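Local coordinates for restriction endonuclease (Mycobacterium sp., PDB 4F0Q), which cleaves DNA in a way that depends on cytosine methylation, acting as a tetramer whose subunits each carry a nuclease domain of the PD-(D/E)XK clan, at residues Ala299-Ala304 with Gly354-Ile359; Ala309-Glu314 with Ala415-Arg420; Lys272-Ala277 with Leu408-Thr413; Val365-Val370 with Ser390-Ala395; Arg318-Trp323 with Ile336-Met341. All coordinates share one frame; numbering follows the deposited sequence.

In the fold
All five contacts belong to the nuclease part of the chain, built round the mixed sheet 319-324, 335-342, 347-357, 381-387, 406-409. Helix 297-314 supplies contacts 1 and 2, whose centres are about 14 Å apart, and helix 411-425 links contacts 2 and 3, centres about 13 Å apart. Contact 5 pairs the first two strands of the sheet and packs against contact 2 through Phe-312. Contact 4, where two short parallel strands lead into helices 367-374 and 393-401, meets contact 3 through Gln-274. Along the chain, segment 272-277 comes first and 415-420 last, with contacts 5 and 4 falling in series between them. Contact 1 holds magnesium ligands; contacts 2, 3 and 5 touch a second subunit, contact 4 a third.

Contact 1 (Ala299-Ala304 with Gly354-Ile359); sequences AFELLA and GQAKCI. With MG (magnesium ion), chain E.
Phe-300 and Ala-304 of helix 297-314 pack against Ala-356 and Cys-358 in the PD-(D/E)XK nuclease core, where Gln-355, Ala-356 and Lys-357 fit a glutamine variant of the (D/E)-X-K half of the family signature. Apolar packing brings the methyl of Ala-356 up to the helix: its CB lies 3.6 Å from Ala-304 CB and 3.7 Å from Phe-300 CD2. Aromatic contacts come next. With CG anti to the backbone N (chi1 -179°), the Phe-300 ring reaches the backbone between Ala-356 and Cys-358, where the N of Lys-357 meets its edge in plane. Cys-358 CB sits over the centre of one face, 3.9 Å from the Phe-300 ring centroid, in a CH-pi contact, and SG stands farther out above that face. Metal bonds tie down the strand. Gln-355 OE1 and Ala-356 O each bind the magnesium ion at 2.1 Å, and three waters and Asp-334 complete six ligands. The Glu-301 carboxylate leans toward this site from the helix: its OE1 is hydrogen-bonded to His-298, while Glu-301 OE2 stands 4.2 Å from the magnesium ion and 2.8 Å from the oxygen of metal-bound water 1.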
# COMPACT_ATOMS: atom_id res chain seq x y z
N ALA A 299 22.46 14.35 -3.48
CA ALA A 299 21.86 15.01 -4.63
C ALA A 299 21.15 13.95 -5.47
O ALA A 299 20.06 14.18 -6.00
CB ALA A 299 22.93 15.71 -5.46
N PHE A 300 21.78 12.78 -5.57
CA PHE A 300 21.17 11.65 -6.24
C PHE A 300 19.97 11.15 -5.45
O PHE A 300 19.04 10.59 -6.02
CB PHE A 300 22.18 10.52 -6.45
CG PHE A 300 21.61 9.32 -7.16
CD1 PHE A 300 21.42 9.34 -8.53
CD2 PHE A 300 21.26 8.18 -6.45
CE1 PHE A 300 20.89 8.24 -9.19
CE2 PHE A 300 20.73 7.08 -7.10
CZ PHE A 300 20.55 7.11 -8.47
N GLU A 301 20.00 11.34 -4.14
CA GLU A 301 18.85 11.01 -3.30
C GLU A 301 17.66 11.92 -3.61
O GLU A 301 16.53 11.46 -3.72
CB GLU A 301 19.22 11.08 -1.81
CG GLU A 301 20.22 10.02 -1.37
CD GLU A 301 20.61 10.15 0.09
OE1 GLU A 301 20.26 11.18 0.71
OE2 GLU A 301 21.26 9.22 0.62
N LEU A 302 17.93 13.21 -3.77
CA LEU A 302 16.89 14.17 -4.13
C LEU A 302 16.32 13.87 -5.52
O LEU A 302 15.10 13.83 -5.72
CB LEU A 302 17.44 15.60 -4.09
CG LEU A 302 16.44 16.72 -4.40
CD1 LEU A 302 15.29 16.69 -3.41
CD2 LEU A 302 17.12 18.07 -4.38
N LEU A 303 17.23 13.65 -6.47
CA LEU A 303 16.83 13.27 -7.82
C LEU A 303 15.97 12.02 -7.80
O LEU A 303 14.98 11.92 -8.52
CB LEU A 303 18.05 13.04 -8.71
CG LEU A 303 17.73 12.51 -10.11
CD1 LEU A 303 16.98 13.56 -10.92
CD2 LEU A 303 18.97 12.05 -10.84
N ALA A 304 16.35 11.06 -6.96
CA ALA A 304 15.61 9.81 -6.84
C ALA A 304 14.24 10.03 -6.23
O ALA A 304 13.28 9.33 -6.56
CB ALA A 304 16.40 8.80 -6.02
N GLY A 354 11.91 5.62 0.60
CA GLY A 354 12.76 5.63 -0.57
C GLY A 354 14.21 5.28 -0.27
O GLY A 354 14.73 5.59 0.80
N GLN A 355 14.86 4.64 -1.24
CA GLN A 355 16.28 4.33 -1.15
C GLN A 355 16.94 4.57 -2.50
O GLN A 355 16.42 4.16 -3.53
CB GLN A 355 16.48 2.88 -0.73
CG GLN A 355 17.91 2.38 -0.91
CD GLN A 355 18.91 3.14 -0.08
OE1 GLN A 355 19.94 3.58 -0.58
NE2 GLN A 355 18.60 3.31 1.21
N ALA A 356 18.09 5.24 -2.48
CA ALA A 356 18.79 5.56 -3.72
C ALA A 356 20.24 5.09 -3.67
O ALA A 356 20.95 5.34 -2.70
CB ALA A 356 18.74 7.06 -3.97
N LYS A 357 20.67 4.40 -4.73
CA LYS A 357 22.06 3.96 -4.80
C LYS A 357 22.65 4.10 -6.20
O LYS A 357 22.25 3.41 -7.13
CB LYS A 357 22.20 2.51 -4.31
CG LYS A 357 23.64 2.10 -4.09
CD LYS A 357 23.75 0.79 -3.33
CE LYS A 357 25.20 0.46 -3.01
NZ LYS A 357 25.33 -0.78 -2.20
N CYS A 358 23.61 5.02 -6.33
CA CYS A 358 24.25 5.28 -7.61
C CYS A 358 25.49 4.40 -7.80
O CYS A 358 26.60 4.78 -7.42
CB CYS A 358 24.63 6.75 -7.72
SG CYS A 358 25.47 7.19 -9.25
N ILE A 359 25.29 3.23 -8.39
CA ILE A 359 26.39 2.33 -8.70
C ILE A 359 26.59 2.27 -10.21
O ILE A 359 25.84 2.90 -10.96
CB ILE A 359 26.11 0.90 -8.19
CG1 ILE A 359 24.84 0.34 -8.84
CG2 ILE A 359 25.98 0.89 -6.68
CD1 ILE A 359 24.49 -1.06 -8.41
MG MG E . 21.21 5.25 -0.65
O HOH W 1 22.02 7.12 -1.06
O HOH W 2 23.06 4.43 -1.17
O HOH W 3 21.28 5.15 1.46

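Contact 2 (Ala309-Glu314 with Ala415-Arg420); sequences AEVFRE and AATVRR
Helix segments 309-314 and 415-420 cross almost perpendicularly, at 89° with their axes 10.5 Å apart, and Val-311 and Thr-417 bring their CA atoms closest. Thr-417 is the centre of the interface. Its CG2, anti to the backbone N, slides alongside the Glu-310 chain, 3.7 Å from Glu-310 CG, while its OG1 lies 3.7 Å from Val-311 CG2; that hydroxyl is hydrogen-bonded to Thr-413 O in its own helix. The contact joins two helices of the nuclease domain, the first of which rests on its central sheet through Val-311 against Ile-409 of strand 406-409. Farther along, Arg-420 bends at chi3 (-48°) to bring its guanidinium up to Glu-310 and Glu-314. Glu-310 CG meets the edge of that group in plane, 4.0 Å from Arg-420 NH1. Glu-314 OE1 lies above one guanidinium face and Ala-416 O above the other. The carboxylates of Glu-310 and Glu-314 are near enough to Arg-420 that they probably offset part of its charge, yet beyond salt-bridge distance. Each is engaged elsewhere: Glu-310 OE2 bridges to Arg-313 NH2 at 3.0 Å, one turn on, and Glu-314 OE2 to Arg-113.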
# COMPACT_ATOMS: atom_id res chain seq x y z
N ALA A 309 8.55 10.26 -7.35
CA ALA A 309 7.30 11.02 -7.42
C ALA A 309 6.70 10.98 -8.82
O ALA A 309 5.49 10.76 -8.99
CB ALA A 309 7.54 12.46 -7.00
N GLU A 310 7.54 11.17 -9.83
CA GLU A 310 7.10 11.14 -11.22
C GLU A 310 6.56 9.77 -11.63
O GLU A 310 5.49 9.66 -12.25
CB GLU A 310 8.24 11.56 -12.16
CG GLU A 310 7.85 11.60 -13.63
CD GLU A 310 6.84 12.68 -13.95
OE1 GLU A 310 6.79 13.69 -13.21
OE2 GLU A 310 6.10 12.53 -14.94
N VAL A 311 7.30 8.73 -11.27
CA VAL A 311 6.91 7.35 -11.58
C VAL A 311 5.57 7.01 -10.94
O VAL A 311 4.72 6.38 -11.56
CB VAL A 311 7.99 6.35 -11.11
CG1 VAL A 311 7.47 4.92 -11.17
CG2 VAL A 311 9.25 6.48 -11.96
N PHE A 312 5.39 7.44 -9.70
CA PHE A 312 4.12 7.21 -9.01
C PHE A 312 2.96 7.99 -9.63
O PHE A 312 1.87 7.45 -9.80
CB PHE A 312 4.23 7.49 -7.52
CG PHE A 312 4.89 6.39 -6.74
CD1 PHE A 312 4.30 5.13 -6.68
CD2 PHE A 312 6.08 6.60 -6.07
CE1 PHE A 312 4.90 4.11 -5.96
CE2 PHE A 312 6.68 5.59 -5.35
CZ PHE A 312 6.09 4.34 -5.30
N ARG A 313 3.19 9.26 -9.97
CA ARG A 313 2.14 10.05 -10.59
C ARG A 313 1.79 9.55 -11.99
O ARG A 313 0.70 9.79 -12.49
CB ARG A 313 2.52 11.53 -10.66
CG ARG A 313 3.12 12.00 -11.97
CD ARG A 313 2.95 13.48 -12.16
NE ARG A 313 3.74 14.00 -13.27
CZ ARG A 313 3.29 14.17 -14.51
NH1 ARG A 313 2.05 13.84 -14.81
NH2 ARG A 313 4.08 14.67 -15.45
N GLU A 314 2.73 8.84 -12.61
CA GLU A 314 2.53 8.31 -13.95
C GLU A 314 1.44 7.24 -13.95
O GLU A 314 0.77 7.02 -14.96
CB GLU A 314 3.84 7.75 -14.52
CG GLU A 314 3.75 7.24 -15.95
CD GLU A 314 3.61 8.36 -16.97
OE1 GLU A 314 3.83 9.53 -16.61
OE2 GLU A 314 3.27 8.06 -18.14
N ALA A 415 16.52 6.47 -16.47
CA ALA A 415 16.93 7.27 -17.62
C ALA A 415 15.72 7.82 -18.38
O ALA A 415 15.68 9.00 -18.72
CB ALA A 415 17.81 6.45 -18.54
N ALA A 416 14.75 6.95 -18.65
CA ALA A 416 13.54 7.34 -19.36
C ALA A 416 12.77 8.42 -18.60
O ALA A 416 12.35 9.43 -19.17
CB ALA A 416 12.66 6.13 -19.62
N THR A 417 12.59 8.18 -17.30
CA THR A 417 11.86 9.11 -16.44
C THR A 417 12.56 10.47 -16.39
O THR A 417 11.92 11.50 -16.54
CB THR A 417 11.72 8.57 -15.01
OG1 THR A 417 11.13 7.26 -15.05
CG2 THR A 417 10.85 9.49 -14.17
N VAL A 418 13.87 10.45 -16.17
CA VAL A 418 14.66 11.67 -16.11
C VAL A 418 14.59 12.45 -17.42
O VAL A 418 14.42 13.67 -17.42
CB VAL A 418 16.13 11.37 -15.74
CG1 VAL A 418 17.04 12.53 -16.12
CG2 VAL A 418 16.25 11.07 -14.25
N ARG A 419 14.70 11.73 -18.54
CA ARG A 419 14.59 12.35 -19.85
C ARG A 419 13.22 13.00 -20.05
O ARG A 419 13.13 14.12 -20.56
CB ARG A 419 14.86 11.33 -20.96
CG ARG A 419 16.34 11.12 -21.25
CD ARG A 419 16.55 9.97 -22.22
NE ARG A 419 15.61 10.02 -23.33
CZ ARG A 419 15.79 10.72 -24.44
NH1 ARG A 419 16.88 11.45 -24.60
NH2 ARG A 419 14.87 10.70 -25.40
N ARG A 420 12.17 12.31 -19.64
CA ARG A 420 10.82 12.85 -19.73
C ARG A 420 10.67 14.12 -18.89
O ARG A 420 10.15 15.13 -19.37
CB ARG A 420 9.79 11.81 -19.28
CG ARG A 420 8.34 12.19 -19.59
CD ARG A 420 7.35 11.25 -18.92
NE ARG A 420 7.69 9.84 -19.13
CZ ARG A 420 8.13 9.02 -18.18
NH1 ARG A 420 8.27 9.47 -16.94
NH2 ARG A 420 8.41 7.76 -18.46

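Contact 3 (Lys272-Ala277 with Leu408-Thr413); sequences KEQQPA and LIAGGT
Gln-274 lies over the methyl of Ala-410, with Gln-274 CB 3.7 Å and Gln-274 OE1 3.6 Å from Ala-410 CB. Its chain is extended beyond CG (chi2 178°) and runs alongside the methyl, and its amide hydrogen-bonds to Phe-391 N through OE1 and to Gln-269 O through NE2. The backbone carbonyl of the same residue makes the direct polar link: Gly-412 N donates to Gln-274 O at 2.7 Å, in the carbonyl plane, with an N-H...O angle of 147°. Ala-410 holds the N-cap position of helix 411-425, so this bond brings a carbonyl from the end of helix 271-274 to one of the first-turn N-H groups that have no acceptor within their own helix. The positive end of the helix would probably strengthen it. Water 4 accepts from Thr-413 N at 3.2 Å; its separation from Gln-274 O is too short to be trusted. Two glycines keep the helix start slim enough for this approach. Gln-275 doubles back at chi2 (-65°), so that NE2 comes 3.5 Å from Gly-411 CA, where weak hydrogen bonds to Ser-390 OG and Thr-388 O hold it. Pro-276, beyond the end of its helix, lays its ring CD 3.7 Å from Gly-412 CA and is backed by Leu-286 of helix 281-292.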
# COMPACT_ATOMS: atom_id res chain seq x y z
N LYS A 272 20.06 -6.85 -18.65
CA LYS A 272 19.97 -6.19 -19.95
C LYS A 272 18.60 -5.54 -20.15
O LYS A 272 18.49 -4.49 -20.78
CB LYS A 272 20.28 -7.17 -21.08
CG LYS A 272 20.36 -6.51 -22.45
CD LYS A 272 20.93 -7.45 -23.50
CE LYS A 272 19.99 -8.62 -23.77
NZ LYS A 272 20.50 -9.49 -24.87
N GLU A 273 17.57 -6.18 -19.62
CA GLU A 273 16.21 -5.66 -19.74
C GLU A 273 16.00 -4.41 -18.90
O GLU A 273 15.33 -3.47 -19.32
CB GLU A 273 15.19 -6.74 -19.36
CG GLU A 273 15.09 -7.87 -20.36
CD GLU A 273 14.23 -9.02 -19.86
OE1 GLU A 273 14.65 -9.68 -18.88
OE2 GLU A 273 13.15 -9.25 -20.43
N GLN A 274 16.58 -4.40 -17.70
CA GLN A 274 16.44 -3.26 -16.79
C GLN A 274 17.25 -2.06 -17.29
O GLN A 274 16.94 -0.92 -16.96
CB GLN A 274 16.89 -3.65 -15.38
CG GLN A 274 16.17 -4.85 -14.81
CD GLN A 274 16.67 -5.23 -13.44
OE1 GLN A 274 16.71 -4.40 -12.53
NE2 GLN A 274 17.07 -6.49 -13.28
N GLN A 275 18.28 -2.34 -18.08
CA GLN A 275 19.10 -1.29 -18.67
C GLN A 275 18.53 -0.89 -20.03
O GLN A 275 17.86 -1.69 -20.68
CB GLN A 275 20.54 -1.79 -18.83
CG GLN A 275 21.26 -2.02 -17.52
CD GLN A 275 21.46 -0.75 -16.73
OE1 GLN A 275 22.25 0.12 -17.11
NE2 GLN A 275 20.75 -0.62 -15.61
N PRO A 276 18.79 0.35 -20.46
CA PRO A 276 18.32 0.80 -21.77
C PRO A 276 19.10 0.14 -22.91
O PRO A 276 20.02 -0.64 -22.64
CB PRO A 276 18.60 2.31 -21.74
CG PRO A 276 19.73 2.46 -20.78
CD PRO A 276 19.49 1.42 -19.73
N ALA A 277 18.74 0.46 -24.15
CA ALA A 277 19.43 -0.10 -25.31
C ALA A 277 20.89 0.33 -25.34
O ALA A 277 21.29 1.25 -24.62
CB ALA A 277 18.72 0.30 -26.59
N LEU A 408 10.55 -1.05 -8.00
CA LEU A 408 11.91 -1.09 -8.52
C LEU A 408 12.12 -0.10 -9.65
O LEU A 408 11.40 -0.12 -10.66
CB LEU A 408 12.26 -2.50 -9.00
CG LEU A 408 12.25 -3.61 -7.95
CD1 LEU A 408 12.73 -4.92 -8.55
CD2 LEU A 408 13.11 -3.22 -6.75
N ILE A 409 13.10 0.78 -9.48
CA ILE A 409 13.47 1.74 -10.52
C ILE A 409 14.94 1.58 -10.88
O ILE A 409 15.82 2.11 -10.19
CB ILE A 409 13.19 3.19 -10.09
CG1 ILE A 409 11.73 3.35 -9.65
CG2 ILE A 409 13.51 4.16 -11.22
CD1 ILE A 409 11.35 4.76 -9.28
N ALA A 410 15.21 0.84 -11.95
CA ALA A 410 16.57 0.57 -12.38
C ALA A 410 17.04 1.61 -13.40
O ALA A 410 16.42 2.66 -13.56
CB ALA A 410 16.68 -0.83 -12.96
N GLY A 411 18.14 1.30 -14.08
CA GLY A 411 18.78 2.23 -15.00
C GLY A 411 17.92 2.73 -16.15
O GLY A 411 17.90 3.93 -16.43
N GLY A 412 17.23 1.81 -16.81
CA GLY A 412 16.39 2.17 -17.94
C GLY A 412 15.22 3.05 -17.54
O GLY A 412 14.97 4.08 -18.17
N THR A 413 14.51 2.64 -16.50
CA THR A 413 13.38 3.39 -15.99
C THR A 413 13.82 4.77 -15.51
O THR A 413 13.15 5.77 -15.78
CB THR A 413 12.68 2.65 -14.83
OG1 THR A 413 12.33 1.33 -15.26
CG2 THR A 413 11.42 3.39 -14.40
O HOH W 4 14.85 -0.49 -15.76

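Contact 4 (Val365-Val370 with Ser390-Ala395); sequences VSPEQV and SFSRQA
Val-365 and Phe-391 pair as neighbours in a two-stranded parallel sheet beside the main sheet of the nuclease domain. Three hydrogen bonds hold it. Val-365 N donates to Ser-390 O at 2.7 Å, and Val-365 O in turn takes two donors from Ser-392: the backbone N at 3.0 Å, nearly straight at 171°, and the hydroxyl OG, also at 3.0 Å. Both reach the carbonyl from the same side of its plane, so Ser-392 clamps a single oxygen. Its OG lies between the backbone N and the carbonyl carbon (chi1 62°), a position that also lets it accept a weak bond from Ala-395 N and cap helix 393-401. The other strand leads into a helix in a similar way. Ser-366 and Gln-369 form a capping box at the start of helix 367-374: Gln-369 N donates to Ser-366 OG at 3.3 Å, and Ser-366 N to Gln-369 OE1 at 3.0 Å. Side-chain packing fills the rest. Val-365 and Phe-391 run side by side, Val-365 CB 3.6 Å from Phe-391 CD1, and Val-370 CG2 touches the same ring atom. Pro-367 leans on the opposing helix, its CA 3.8 Å from Ala-395 CB and its CD 3.4 Å from Ser-392 OG. The two helices thus start next to each other from adjoining strands, with Tyr-385 of strand 381-387 against Val-365 and edge-to-face with Phe-391, while Glu-368 forms a salt bridge with Arg-372 of a third subunit.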
# COMPACT_ATOMS: atom_id res chain seq x y z
N VAL A 365 22.26 -4.73 -7.81
CA VAL A 365 21.86 -4.55 -6.42
C VAL A 365 21.50 -5.88 -5.77
O VAL A 365 20.65 -6.62 -6.26
CB VAL A 365 20.67 -3.58 -6.30
CG1 VAL A 365 20.12 -3.57 -4.88
CG2 VAL A 365 21.08 -2.18 -6.73
N SER A 366 22.16 -6.18 -4.65
CA SER A 366 22.01 -7.46 -3.97
C SER A 366 20.68 -7.55 -3.22
O SER A 366 20.06 -6.53 -2.91
CB SER A 366 23.17 -7.66 -2.99
OG SER A 366 23.05 -6.80 -1.88
N PRO A 367 20.23 -8.79 -2.93
CA PRO A 367 19.01 -9.00 -2.13
C PRO A 367 19.10 -8.41 -0.72
O PRO A 367 18.08 -8.00 -0.16
CB PRO A 367 18.90 -10.53 -2.06
CG PRO A 367 20.24 -11.05 -2.45
CD PRO A 367 20.77 -10.06 -3.43
N GLU A 368 20.31 -8.36 -0.16
CA GLU A 368 20.51 -7.76 1.15
C GLU A 368 20.20 -6.26 1.10
O GLU A 368 19.55 -5.72 2.00
CB GLU A 368 21.95 -7.97 1.64
CG GLU A 368 22.32 -9.42 1.90
CD GLU A 368 23.10 -10.04 0.76
OE1 GLU A 368 23.36 -9.33 -0.24
OE2 GLU A 368 23.47 -11.23 0.86
N GLN A 369 20.66 -5.61 0.04
CA GLN A 369 20.49 -4.17 -0.12
C GLN A 369 19.03 -3.75 -0.24
O GLN A 369 18.64 -2.71 0.28
CB GLN A 369 21.30 -3.68 -1.33
CG GLN A 369 22.80 -3.72 -1.11
CD GLN A 369 23.60 -3.66 -2.40
OE1 GLN A 369 23.03 -3.57 -3.49
NE2 GLN A 369 24.92 -3.71 -2.29
N VAL A 370 18.22 -4.57 -0.90
CA VAL A 370 16.79 -4.28 -0.99
C VAL A 370 16.08 -4.67 0.30
O VAL A 370 15.17 -3.98 0.77
CB VAL A 370 16.14 -5.04 -2.17
CG1 VAL A 370 14.66 -4.70 -2.28
CG2 VAL A 370 16.85 -4.71 -3.47
N SER A 390 21.23 -2.31 -12.08
CA SER A 390 20.12 -3.25 -12.11
C SER A 390 19.98 -3.98 -10.77
O SER A 390 20.84 -3.87 -9.90
CB SER A 390 20.31 -4.27 -13.23
OG SER A 390 20.39 -3.64 -14.49
N PHE A 391 18.88 -4.71 -10.62
CA PHE A 391 18.69 -5.55 -9.44
C PHE A 391 19.00 -7.00 -9.80
O PHE A 391 18.59 -7.48 -10.86
CB PHE A 391 17.25 -5.43 -8.92
CG PHE A 391 16.87 -4.03 -8.52
CD1 PHE A 391 17.19 -3.54 -7.27
CD2 PHE A 391 16.19 -3.21 -9.40
CE1 PHE A 391 16.84 -2.25 -6.90
CE2 PHE A 391 15.84 -1.92 -9.04
CZ PHE A 391 16.16 -1.44 -7.79
N SER A 392 19.72 -7.68 -8.92
CA SER A 392 20.12 -9.06 -9.16
C SER A 392 18.91 -9.97 -9.28
O SER A 392 17.82 -9.64 -8.82
CB SER A 392 21.04 -9.56 -8.04
OG SER A 392 20.38 -9.54 -6.79
N ARG A 393 19.11 -11.13 -9.91
CA ARG A 393 18.03 -12.08 -10.12
C ARG A 393 17.48 -12.59 -8.79
O ARG A 393 16.27 -12.72 -8.61
CB ARG A 393 18.49 -13.25 -10.98
CG ARG A 393 17.36 -14.16 -11.42
CD ARG A 393 17.83 -15.24 -12.37
NE ARG A 393 16.70 -15.87 -13.06
CZ ARG A 393 15.99 -16.88 -12.56
NH1 ARG A 393 16.29 -17.38 -11.37
NH2 ARG A 393 14.98 -17.38 -13.25
N GLN A 394 18.39 -12.86 -7.86
CA GLN A 394 18.01 -13.38 -6.55
C GLN A 394 17.18 -12.36 -5.76
O GLN A 394 16.26 -12.74 -5.04
CB GLN A 394 19.25 -13.79 -5.76
CG GLN A 394 18.93 -14.55 -4.47
CD GLN A 394 18.14 -15.82 -4.72
OE1 GLN A 394 18.29 -16.47 -5.75
NE2 GLN A 394 17.28 -16.17 -3.78
N ALA A 395 17.52 -11.09 -5.91
CA ALA A 395 16.78 -10.02 -5.25
C ALA A 395 15.33 -10.01 -5.72
O ALA A 395 14.40 -10.02 -4.91
CB ALA A 395 17.43 -8.67 -5.52

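Contact 5 (Arg318-Trp323 with Ile336-Met341); sequences RYKEGW and IGRIDM
Lys-320 starts beside Arg-338, its hydrogen-bonded partner in the antiparallel hairpin: Lys-320 N donates to Arg-338 O at 2.6 Å, and Lys-320 CB touches that same oxygen. CG comes next, in plane at the edge of the Arg-338 guanidinium, 3.6 Å from NH2. A bend at chi2 (-58°) turns the chain toward Asp-340, and CE reaches Asp-340 OD2 at 3.5 Å. At the tip, NZ forms a salt bridge with Asp-340 OD2 at 2.7 Å, nearly along its C-O axis, and stands near Arg-338 NH2. The Asp-340 carboxylate thus reaches both cations, OD2 to Lys-320 and OD1 near Arg-338 NE, and probably offsets their repulsion; the OD1 pairing is by charge alone. On the other face, Tyr-319 CD2 meets Ile-339 CG1 at 3.6 Å, and Tyr-319 OH comes 3.2 Å from Gly-337 CA. A classic beta bulge follows, Gly-322 and Trp-323 both facing Ile-336, whose CB rests over the Trp-323 ring in a CH-pi contact. Strand 335-342 continues the sheet through strand 347-357; Phe-312 of helix 297-314 packs on Tyr-319 and Ile-339, and on strand 319-324, outermost in this chain, Glu-321 makes backbone hydrogen bonds to a second subunit.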
# COMPACT_ATOMS: atom_id res chain seq x y z
N ARG A 318 -1.68 9.62 -6.55
CA ARG A 318 -1.47 10.96 -6.02
C ARG A 318 -0.36 10.99 -4.97
O ARG A 318 -0.58 10.66 -3.81
CB ARG A 318 -2.77 11.55 -5.48
CG ARG A 318 -3.87 11.63 -6.53
CD ARG A 318 -5.06 12.45 -6.06
NE ARG A 318 -4.66 13.73 -5.47
CZ ARG A 318 -4.45 14.85 -6.15
NH1 ARG A 318 -4.60 14.86 -7.47
NH2 ARG A 318 -4.09 15.95 -5.51
N TYR A 319 0.83 11.39 -5.40
CA TYR A 319 2.00 11.35 -4.55
C TYR A 319 2.22 12.70 -3.86
O TYR A 319 2.03 13.76 -4.46
CB TYR A 319 3.23 10.96 -5.38
CG TYR A 319 4.46 10.64 -4.58
CD1 TYR A 319 5.38 11.63 -4.24
CD2 TYR A 319 4.74 9.33 -4.19
CE1 TYR A 319 6.51 11.33 -3.52
CE2 TYR A 319 5.87 9.03 -3.47
CZ TYR A 319 6.76 10.03 -3.14
OH TYR A 319 7.89 9.73 -2.42
N LYS A 320 2.62 12.65 -2.59
CA LYS A 320 2.93 13.86 -1.84
C LYS A 320 4.40 13.89 -1.47
O LYS A 320 4.93 12.94 -0.88
CB LYS A 320 2.06 13.96 -0.59
CG LYS A 320 0.56 13.93 -0.86
CD LYS A 320 0.15 15.05 -1.80
CE LYS A 320 -1.32 14.93 -2.18
NZ LYS A 320 -2.21 14.98 -0.98
N GLU A 321 5.07 14.99 -1.82
CA GLU A 321 6.49 15.15 -1.55
C GLU A 321 6.77 15.27 -0.05
O GLU A 321 6.20 16.13 0.62
CB GLU A 321 7.03 16.38 -2.29
CG GLU A 321 8.44 16.78 -1.89
CD GLU A 321 8.93 18.01 -2.64
OE1 GLU A 321 9.77 18.75 -2.09
OE2 GLU A 321 8.47 18.23 -3.79
N GLY A 322 7.64 14.41 0.46
CA GLY A 322 7.98 14.42 1.87
C GLY A 322 9.30 15.12 2.14
O GLY A 322 9.35 16.35 2.15
N TRP A 323 10.36 14.34 2.35
CA TRP A 323 11.67 14.92 2.64
C TRP A 323 12.83 13.94 2.44
O TRP A 323 12.62 12.80 2.04
CB TRP A 323 11.71 15.47 4.06
CG TRP A 323 11.53 14.43 5.12
CD1 TRP A 323 12.49 13.63 5.66
CD2 TRP A 323 10.30 14.06 5.76
NE1 TRP A 323 11.94 12.79 6.60
CE2 TRP A 323 10.59 13.04 6.68
CE3 TRP A 323 8.98 14.50 5.64
CZ2 TRP A 323 9.62 12.45 7.48
CZ3 TRP A 323 8.01 13.91 6.43
CH2 TRP A 323 8.33 12.90 7.34
N ILE A 336 11.55 10.12 2.17
CA ILE A 336 10.19 9.78 2.57
C ILE A 336 9.18 10.54 1.73
O ILE A 336 9.36 11.72 1.44
CB ILE A 336 9.95 10.10 4.07
CG1 ILE A 336 10.91 9.29 4.94
CG2 ILE A 336 8.52 9.81 4.47
CD1 ILE A 336 10.67 7.80 4.89
N GLY A 337 8.12 9.84 1.31
CA GLY A 337 7.01 10.45 0.60
C GLY A 337 5.69 9.86 1.07
O GLY A 337 5.66 9.12 2.05
N ARG A 338 4.61 10.17 0.37
CA ARG A 338 3.29 9.67 0.76
C ARG A 338 2.34 9.58 -0.42
O ARG A 338 2.30 10.47 -1.27
CB ARG A 338 2.69 10.56 1.85
CG ARG A 338 1.40 10.01 2.45
CD ARG A 338 0.73 11.03 3.35
NE ARG A 338 0.19 12.16 2.60
CZ ARG A 338 -0.51 13.15 3.14
NH1 ARG A 338 -0.75 13.16 4.44
NH2 ARG A 338 -0.97 14.13 2.38
N ILE A 339 1.56 8.50 -0.47
CA ILE A 339 0.54 8.35 -1.50
C ILE A 339 -0.84 8.29 -0.87
O ILE A 339 -1.05 7.56 0.10
CB ILE A 339 0.77 7.08 -2.34
CG1 ILE A 339 2.14 7.11 -3.01
CG2 ILE A 339 -0.33 6.92 -3.39
CD1 ILE A 339 2.44 5.89 -3.83
N ASP A 340 -1.78 9.05 -1.40
CA ASP A 340 -3.16 9.00 -0.92
C ASP A 340 -3.96 8.00 -1.74
O ASP A 340 -4.44 8.31 -2.83
CB ASP A 340 -3.81 10.38 -0.98
CG ASP A 340 -3.14 11.38 -0.04
OD1 ASP A 340 -2.56 10.94 0.97
OD2 ASP A 340 -3.21 12.59 -0.32
N MET A 341 -4.10 6.79 -1.21
CA MET A 341 -4.80 5.72 -1.91
C MET A 341 -6.31 5.80 -1.72
O MET A 341 -6.81 5.77 -0.59
CB MET A 341 -4.27 4.35 -1.49
CG MET A 341 -2.84 4.09 -1.92
SD MET A 341 -2.24 2.43 -1.50
CE MET A 341 -3.36 1.41 -2.46